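Local coordinates for protein transcriptional regulator (Vibrio virus VP882, PDB 7DWM) that binds the quorum-sensing autoinducer 3,5-dimethylpyrazin-2-ol in a PAS-fold domain and probably regulates transcription through a LuxR-type DNA-binding domain, at residues I38-N41 with Q42-E46; V48-N52 with R53-G57; E166-L169 with F170-R174; K179-A182 with G183-R187. One frame throughout, in Å; residues are numbered along the deposited sequence.

Interaction 1: residues I38-N41 with Q42-E46. With A1U (3,5-dimethylpyrazin-2-ol), chain C.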
# COMPACT_ATOMS: atom_id res chain seq x y z
N ILE A 38 -16.06 -4.74 20.61
CA ILE A 38 -17.43 -4.23 20.65
C ILE A 38 -18.24 -4.74 19.46
O ILE A 38 -19.41 -5.09 19.60
CB ILE A 38 -17.49 -2.69 20.75
CG1 ILE A 38 -16.91 -2.19 22.09
CG2 ILE A 38 -18.94 -2.21 20.58
CD1 ILE A 38 -15.49 -1.85 22.12
N TYR A 39 -17.63 -4.80 18.28
CA TYR A 39 -18.27 -5.46 17.15
C TYR A 39 -17.22 -5.88 16.14
O TYR A 39 -16.14 -5.30 16.06
CB TYR A 39 -19.30 -4.55 16.46
CG TYR A 39 -19.96 -5.23 15.28
CD1 TYR A 39 -19.62 -4.88 13.97
CD2 TYR A 39 -20.88 -6.25 15.47
CE1 TYR A 39 -20.20 -5.53 12.88
CE2 TYR A 39 -21.48 -6.89 14.39
CZ TYR A 39 -21.14 -6.53 13.10
OH TYR A 39 -21.73 -7.16 12.04
N ALA A 40 -17.56 -6.91 15.37
CA ALA A 40 -16.77 -7.35 14.22
C ALA A 40 -17.74 -7.97 13.23
O ALA A 40 -18.59 -8.77 13.62
CB ALA A 40 -15.69 -8.35 14.63
N ASN A 41 -17.63 -7.57 11.97
CA ASN A 41 -18.54 -8.05 10.95
C ASN A 41 -18.35 -9.55 10.74
O ASN A 41 -17.44 -10.17 11.30
CB ASN A 41 -18.33 -7.29 9.64
CG ASN A 41 -16.88 -7.29 9.19
OD1 ASN A 41 -16.00 -7.78 9.90
ND2 ASN A 41 -16.62 -6.75 8.01
N GLN A 42 -19.22 -10.14 9.93
CA GLN A 42 -19.10 -11.56 9.62
C GLN A 42 -17.79 -11.91 8.92
O GLN A 42 -17.26 -13.01 9.19
CB GLN A 42 -20.30 -12.02 8.79
CG GLN A 42 -20.32 -13.52 8.51
CD GLN A 42 -21.48 -13.94 7.64
OE1 GLN A 42 -21.29 -14.45 6.53
NE2 GLN A 42 -22.70 -13.72 8.12
N PRO A 43 -17.22 -11.08 8.04
CA PRO A 43 -15.88 -11.41 7.51
C PRO A 43 -14.82 -11.63 8.58
O PRO A 43 -14.10 -12.64 8.54
CB PRO A 43 -15.56 -10.20 6.62
CG PRO A 43 -16.89 -9.77 6.12
CD PRO A 43 -17.86 -10.01 7.25
N PHE A 44 -14.71 -10.71 9.55
CA PHE A 44 -13.67 -10.88 10.57
C PHE A 44 -13.94 -12.10 11.43
O PHE A 44 -13.02 -12.87 11.73
CB PHE A 44 -13.54 -9.64 11.44
CG PHE A 44 -12.47 -9.77 12.49
CD1 PHE A 44 -12.78 -10.16 13.78
CD2 PHE A 44 -11.14 -9.55 12.16
CE1 PHE A 44 -11.79 -10.31 14.73
CE2 PHE A 44 -10.15 -9.68 13.10
CZ PHE A 44 -10.47 -10.07 14.39
N ARG A 45 -15.18 -12.28 11.87
CA ARG A 45 -15.49 -13.45 12.68
C ARG A 45 -15.31 -14.74 11.89
O ARG A 45 -15.06 -15.78 12.49
CB ARG A 45 -16.92 -13.38 13.21
CG ARG A 45 -17.17 -12.41 14.36
CD ARG A 45 -18.60 -12.57 14.87
NE ARG A 45 -19.46 -13.20 13.88
CZ ARG A 45 -20.33 -12.55 13.11
NH1 ARG A 45 -20.45 -11.23 13.21
NH2 ARG A 45 -21.07 -13.21 12.23
N GLU A 46 -15.36 -14.68 10.57
CA GLU A 46 -15.12 -15.86 9.76
C GLU A 46 -13.65 -16.09 9.46
O GLU A 46 -13.26 -17.22 9.14
CB GLU A 46 -15.90 -15.76 8.44
CG GLU A 46 -16.04 -17.08 7.71
CD GLU A 46 -17.41 -17.24 7.09
OE1 GLU A 46 -18.28 -16.38 7.33
OE2 GLU A 46 -17.61 -18.25 6.38
CAB A1U C . -4.89 -9.37 13.88
CAC A1U C . -6.15 -10.01 13.73
CAE A1U C . -7.13 -8.33 15.03
CAF A1U C . -5.85 -7.76 15.13
CAG A1U C . -6.24 -11.28 12.93
CAH A1U C . -8.34 -7.72 15.67
NAA A1U C . -4.72 -8.22 14.60
NAD A1U C . -7.25 -9.46 14.32
OAI A1U C . -5.77 -6.57 15.88
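Asn41 reaches past Pro43 to cap the first turn of helix 42-47: its OD1 accepts from Phe44 N at 3.2 Å. Phe44 N stands well above the carbonyl plane of the Asn41 side chain, yet its N-H points fairly straight at OD1 (158°). The Asn41 torsion (chi1 53°) sets CG between the backbone N and the carbonyl carbon, and the Asn41 and Pro43 side chains cross at about a right angle, with Asn41 CG 3.5 Å from Pro43 CD. The main chain then takes over, Asn41 O receiving Arg45 N at 3.1 Å in an almost linear bond. Arg45 also folds back, bending at chi3, so that NH1 makes a weak bond to Ala40 O (3.1 Å). On the inner side Ala40 CB lies 3.5 Å from Phe44 CD1. The Phe44 ring goes on into the ligand pocket, where it offers its edge to the pyrazine: CE2 comes within 3.2 Å of NAD of 3,5-dimethylpyrazin-2-ol. Phe122 and Phe37 meet the same ring. Further out, Asn41 ND2 donates to Asp26 O and Phe21 O, while OD1 also accepts from Trp28 N. Two bonds to OD1 and two from ND2 thus hold the amide, consistent with a firmly set strand-to-helix corner where Phe44 enters the pocket.

Interaction 2: residues V48-N52 with R53-G57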
# COMPACT_ATOMS: atom_id res chain seq x y z
N VAL A 48 -11.26 -15.60 11.78
CA VAL A 48 -11.05 -16.41 12.98
C VAL A 48 -12.10 -17.51 12.87
O VAL A 48 -13.01 -17.43 12.04
CB VAL A 48 -11.18 -15.55 14.25
CG1 VAL A 48 -11.06 -16.37 15.53
CG2 VAL A 48 -10.13 -14.44 14.24
N GLY A 49 -11.99 -18.56 13.69
CA GLY A 49 -12.88 -19.70 13.63
C GLY A 49 -14.34 -19.42 13.93
O GLY A 49 -15.17 -20.34 13.95
N MET A 50 -14.68 -18.14 14.16
CA MET A 50 -16.01 -17.74 14.63
C MET A 50 -16.99 -17.62 13.46
O MET A 50 -17.63 -16.59 13.22
CB MET A 50 -15.90 -16.43 15.40
CG MET A 50 -14.74 -16.39 16.40
SD MET A 50 -14.87 -17.50 17.84
CE MET A 50 -14.49 -19.09 17.13
N LYS A 51 -17.11 -18.72 12.71
CA LYS A 51 -17.99 -18.79 11.51
C LYS A 51 -19.41 -18.35 11.87
O LYS A 51 -19.87 -17.34 11.33
CB LYS A 51 -18.05 -20.21 10.96
CG LYS A 51 -18.26 -20.33 9.46
CD LYS A 51 -19.57 -19.76 9.00
CE LYS A 51 -19.98 -20.28 7.64
NZ LYS A 51 -19.59 -21.70 7.45
N ASN A 52 -20.10 -19.14 12.69
CA ASN A 52 -21.45 -18.76 13.10
C ASN A 52 -21.58 -18.40 14.57
O ASN A 52 -22.64 -17.89 14.97
CB ASN A 52 -22.45 -19.87 12.76
CG ASN A 52 -21.90 -21.26 12.97
OD1 ASN A 52 -20.91 -21.45 13.68
ND2 ASN A 52 -22.53 -22.24 12.34
N ARG A 53 -20.58 -18.77 15.38
CA ARG A 53 -20.65 -18.37 16.81
C ARG A 53 -20.36 -16.88 16.80
O ARG A 53 -19.31 -16.49 16.31
CB ARG A 53 -19.78 -19.26 17.71
CG ARG A 53 -18.30 -18.93 17.73
CD ARG A 53 -17.53 -19.82 18.69
NE ARG A 53 -17.76 -21.23 18.42
CZ ARG A 53 -16.82 -22.14 18.23
NH1 ARG A 53 -15.54 -21.81 18.29
NH2 ARG A 53 -17.16 -23.39 17.99
N ASN A 54 -21.24 -16.09 17.39
CA ASN A 54 -21.19 -14.61 17.24
C ASN A 54 -20.34 -13.95 18.32
O ASN A 54 -20.40 -12.74 18.34
CB ASN A 54 -22.56 -13.99 17.50
CG ASN A 54 -23.52 -14.10 16.33
OD1 ASN A 54 -23.71 -15.17 15.77
ND2 ASN A 54 -24.15 -12.99 15.98
N VAL A 55 -19.50 -14.69 19.04
CA VAL A 55 -18.83 -14.17 20.27
C VAL A 55 -18.19 -12.78 20.10
O VAL A 55 -17.48 -12.55 19.14
CB VAL A 55 -17.81 -15.20 20.81
CG1 VAL A 55 -18.15 -15.65 22.21
CG2 VAL A 55 -17.67 -16.39 19.89
N GLU A 56 -18.52 -11.92 21.07
CA GLU A 56 -18.12 -10.49 21.19
C GLU A 56 -17.93 -10.15 22.66
O GLU A 56 -18.56 -10.81 23.50
CB GLU A 56 -19.21 -9.52 20.74
CG GLU A 56 -20.49 -10.15 20.23
CD GLU A 56 -21.12 -11.23 21.07
OE1 GLU A 56 -22.19 -11.73 20.68
OE2 GLU A 56 -20.48 -11.64 22.05
N GLY A 57 -17.13 -9.12 22.95
CA GLY A 57 -16.83 -8.68 24.32
C GLY A 57 -15.60 -9.39 24.87
O GLY A 57 -15.18 -9.05 25.98
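The guanidinium of Arg53 is approached obliquely by the methyl end of Met50, whose CE also lies 3.5 Å from Arg53 CD. The sulfur stays beside the aliphatic part of the arginine, with Met50 SD 3.6 Å from Arg53 CD. Met50 gets there by folding up: its chain bends at both chi2 (-68°) and chi3 (76°), which curls SD and CE round toward residue 53. Arg53 bends too, at chi3, and the two side chains run at an oblique angle to one another. Val55 joins them, its CG2 3.6 Å from Met50 SD, so the sulfur meets the arginine shaft and the valine methyl together on one side. The charge of Arg53 is met elsewhere, in a salt bridge from NH1 to Asp64 OD2, and Met63 and Arg45 add further contacts to Met50. In the backbone, Met50 is the centre of an inverse gamma turn, closed by a weak bond from Lys51 N to Gly49 O at 2.8 Å. The turn lies early in the loop that runs from helix 42-47 to helix 71-80 of the PAS fold.

Interaction 3: residues E166-L169 with F170-R174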
# COMPACT_ATOMS: atom_id res chain seq x y z
N GLU A 166 17.81 -17.52 -2.98
CA GLU A 166 16.67 -16.61 -2.95
C GLU A 166 16.97 -15.37 -2.13
O GLU A 166 16.62 -14.25 -2.53
CB GLU A 166 15.43 -17.34 -2.43
CG GLU A 166 14.75 -18.21 -3.47
CD GLU A 166 13.35 -18.65 -3.06
OE1 GLU A 166 13.09 -18.75 -1.84
OE2 GLU A 166 12.52 -18.88 -3.96
N LEU A 167 17.60 -15.54 -0.97
CA LEU A 167 17.97 -14.38 -0.15
C LEU A 167 18.95 -13.47 -0.89
O LEU A 167 18.77 -12.24 -0.94
CB LEU A 167 18.59 -14.85 1.17
CG LEU A 167 17.75 -14.73 2.44
CD1 LEU A 167 16.61 -15.73 2.43
CD2 LEU A 167 18.61 -14.93 3.67
N VAL A 168 20.00 -14.07 -1.46
CA VAL A 168 21.01 -13.31 -2.18
C VAL A 168 20.37 -12.53 -3.33
O VAL A 168 20.70 -11.36 -3.54
CB VAL A 168 22.13 -14.25 -2.68
CG1 VAL A 168 23.03 -13.52 -3.67
CG2 VAL A 168 22.93 -14.78 -1.51
N LEU A 169 19.46 -13.16 -4.06
CA LEU A 169 18.83 -12.47 -5.18
C LEU A 169 17.88 -11.37 -4.70
O LEU A 169 17.81 -10.30 -5.32
CB LEU A 169 18.09 -13.47 -6.07
CG LEU A 169 17.53 -12.88 -7.37
CD1 LEU A 169 18.68 -12.38 -8.22
CD2 LEU A 169 16.71 -13.90 -8.12
N PHE A 170 17.12 -11.64 -3.64
CA PHE A 170 16.27 -10.61 -3.04
C PHE A 170 17.07 -9.35 -2.75
O PHE A 170 16.63 -8.23 -3.05
CB PHE A 170 15.62 -11.13 -1.76
CG PHE A 170 14.61 -10.19 -1.14
CD1 PHE A 170 15.01 -9.23 -0.22
CD2 PHE A 170 13.28 -10.26 -1.50
CE1 PHE A 170 14.08 -8.36 0.33
CE2 PHE A 170 12.35 -9.39 -0.94
CZ PHE A 170 12.75 -8.44 -0.03
N PHE A 171 18.26 -9.51 -2.17
CA PHE A 171 19.03 -8.31 -1.83
C PHE A 171 19.83 -7.77 -3.02
O PHE A 171 20.12 -6.57 -3.05
CB PHE A 171 19.92 -8.60 -0.63
CG PHE A 171 19.15 -8.70 0.66
CD1 PHE A 171 18.39 -7.63 1.11
CD2 PHE A 171 19.15 -9.87 1.39
CE1 PHE A 171 17.66 -7.72 2.28
CE2 PHE A 171 18.43 -9.97 2.57
CZ PHE A 171 17.68 -8.89 3.01
N LEU A 172 20.18 -8.61 -3.99
CA LEU A 172 20.80 -8.12 -5.21
C LEU A 172 19.86 -7.20 -5.97
O LEU A 172 20.25 -6.10 -6.40
CB LEU A 172 21.22 -9.30 -6.10
CG LEU A 172 22.64 -9.87 -5.99
CD1 LEU A 172 22.96 -10.63 -7.27
CD2 LEU A 172 23.67 -8.78 -5.74
N LEU A 173 18.61 -7.63 -6.16
CA LEU A 173 17.60 -6.81 -6.83
C LEU A 173 17.26 -5.54 -6.06
O LEU A 173 16.52 -4.70 -6.59
CB LEU A 173 16.33 -7.64 -7.04
CG LEU A 173 16.47 -8.85 -7.96
CD1 LEU A 173 15.19 -9.68 -7.95
CD2 LEU A 173 16.81 -8.41 -9.37
N ARG A 174 17.75 -5.38 -4.83
CA ARG A 174 17.41 -4.24 -3.99
C ARG A 174 18.62 -3.35 -3.71
O ARG A 174 18.69 -2.69 -2.67
CB ARG A 174 16.78 -4.71 -2.69
CG ARG A 174 15.26 -4.62 -2.68
CD ARG A 174 14.61 -5.83 -2.02
NE ARG A 174 13.22 -5.99 -2.42
CZ ARG A 174 12.78 -6.96 -3.22
NH1 ARG A 174 13.62 -7.86 -3.70
NH2 ARG A 174 11.49 -7.02 -3.54
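Glu166 and Phe170 are joined within helix 163-172, the first of the four helices of the LuxR-type helix-turn-helix domain, where successive backbone bonds link residues 166-169 to 170-173. Phe170 N donates to Glu166 O at 2.9 Å, and Phe171 N to Leu167 O at 3.0 Å. Leu172 N and Leu173 N follow in the same way, bonding to Val168 O and Leu169 O; the last of these is nearly straight at the hydrogen (176°). Side chains one turn apart then pair along the helix. Leu169 CG lies 4.0 Å from Leu173 CD1, the two leucines crossing at a slant, and Val168 CG1 sits more loosely, 4.3 Å from Leu172 CG. These apolar groups look into the bundle: Val168 packs on Ile192, Ile196 and Ile199 of helix 189-203, while Leu173 meets helix 208-217. Another face is turned to the second subunit, where Phe170 packs on Val138 and Phe171 on Leu143 of that chain. The two phenylalanines also meet each other, Phe171 CD1 lying at the edge of the Phe170 ring, in its plane. At the end of the helix Arg174 folds back over Phe170. Its NE forms a salt bridge with Glu135 of the second subunit and NH2 bonds to Tyr221 O. Its NH1 turns back to the helix and donates to Phe170 O at 3.1 Å, on a lone pair in the carbonyl plane, while Phe170 CE2 stands 3.3 Å above the middle of the guanidinium.

Interaction 4: residues K179-A182 with G183-R187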
# COMPACT_ATOMS: atom_id res chain seq x y z
N LYS A 179 29.38 -7.57 -1.03
CA LYS A 179 29.93 -7.39 0.30
C LYS A 179 28.86 -6.98 1.30
O LYS A 179 28.88 -7.41 2.46
CB LYS A 179 31.04 -6.33 0.26
CG LYS A 179 32.23 -6.63 1.14
CD LYS A 179 33.52 -6.25 0.45
CE LYS A 179 33.60 -4.75 0.22
NZ LYS A 179 33.46 -3.96 1.48
N ASP A 180 27.88 -6.19 0.86
CA ASP A 180 26.74 -5.87 1.71
C ASP A 180 25.97 -7.13 2.07
O ASP A 180 25.59 -7.34 3.23
CB ASP A 180 25.82 -4.87 1.01
CG ASP A 180 26.47 -3.51 0.81
OD1 ASP A 180 27.43 -3.19 1.55
OD2 ASP A 180 26.02 -2.76 -0.08
N ILE A 181 25.72 -7.99 1.08
CA ILE A 181 25.00 -9.24 1.34
C ILE A 181 25.82 -10.15 2.24
O ILE A 181 25.28 -10.82 3.12
CB ILE A 181 24.63 -9.91 0.00
CG1 ILE A 181 23.83 -8.94 -0.86
CG2 ILE A 181 23.85 -11.20 0.25
CD1 ILE A 181 23.20 -9.55 -2.09
N ALA A 182 27.14 -10.19 2.03
CA ALA A 182 28.02 -10.94 2.93
C ALA A 182 27.85 -10.47 4.36
O ALA A 182 27.81 -11.28 5.29
CB ALA A 182 29.47 -10.80 2.48
N GLY A 183 27.76 -9.15 4.56
CA GLY A 183 27.50 -8.63 5.89
C GLY A 183 26.14 -9.07 6.42
O GLY A 183 26.02 -9.53 7.56
N MET A 184 25.10 -8.92 5.59
CA MET A 184 23.74 -9.19 6.05
C MET A 184 23.53 -10.66 6.40
O MET A 184 22.74 -10.97 7.30
CB MET A 184 22.73 -8.76 4.98
CG MET A 184 22.82 -7.29 4.62
SD MET A 184 21.77 -6.87 3.22
CE MET A 184 20.29 -6.34 4.07
N LEU A 185 24.21 -11.58 5.72
CA LEU A 185 24.05 -13.01 5.98
C LEU A 185 25.19 -13.59 6.81
O LEU A 185 25.17 -14.79 7.12
CB LEU A 185 23.92 -13.79 4.67
CG LEU A 185 23.02 -13.27 3.55
CD1 LEU A 185 22.93 -14.30 2.44
CD2 LEU A 185 21.63 -12.92 4.07
N GLY A 186 26.17 -12.78 7.19
CA GLY A 186 27.25 -13.25 8.04
C GLY A 186 28.12 -14.33 7.43
O GLY A 186 28.56 -15.25 8.13
N ARG A 187 28.39 -14.23 6.13
CA ARG A 187 29.33 -15.12 5.46
C ARG A 187 30.37 -14.28 4.75
O ARG A 187 30.23 -13.06 4.61
CB ARG A 187 28.62 -16.06 4.48
CG ARG A 187 27.51 -16.88 5.12
CD ARG A 187 28.06 -18.10 5.86
NE ARG A 187 28.84 -18.97 4.98
CZ ARG A 187 28.60 -20.27 4.82
NH1 ARG A 187 29.36 -20.99 4.00
NH2 ARG A 187 27.60 -20.85 5.46
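Ala182 and Arg187 close a Schellman motif where helix 178-185, the helix before helix 189-203 in the LuxR-type helix-turn-helix domain, comes to its end. The backbone bonds come first. Gly183 N, Met184 N and Leu185 N donate to Lys179 O, Asp180 O and Ile181 O, each at 2.9 Å, in regular helical fashion. Gly186 then leaves the helix with positive phi (64°), and two bonds run back into the last turn: Arg187 N to Ala182 O at 3.1 Å and, inside it, Gly186 N to Gly183 O at 3.3 Å. The apolar contacts lie on the buried side. Ile181 and Leu185 point the same way and run alongside each other, and both reach Ile192 of helix 189-203; Ile181 also packs on Phe171 and Leu185 on Leu167 of helix 163-172. Met184 is the residue that touches the second subunit, against Leu143 of that chain. Its own approach to residue 180 is by the methylene rather than the sulfur, because CG, anti to the carbonyl carbon (chi1 -58°), swings back along the helix. In the Ile181-Leu185 pair the gamma methyl does the touching, Ile181 CG2 lying 3.9 Å from Leu185 CD1.

The four contacts form two neighbouring pairs on opposite sides of the chain's centre. Interactions 1 and 2 belong to the PAS fold and touch through Arg45 and Met50; interactions 3 and 4 belong to the LuxR-type domain and pack together through Phe171 with Met184 and Leu167 with Leu185. The centres of interactions 1 and 3 are about 39 Å apart. Interaction 3 is the buried one, interaction 2 lies at the surface, and the other two are partly buried. Side-chain capping marks the helix start in interaction 1, whereas interaction 4 ends its helix with main-chain bonds. In interaction 2 a methionine packs on an arginine shaft and a valine, and interactions 3 and 4 also face the second subunit.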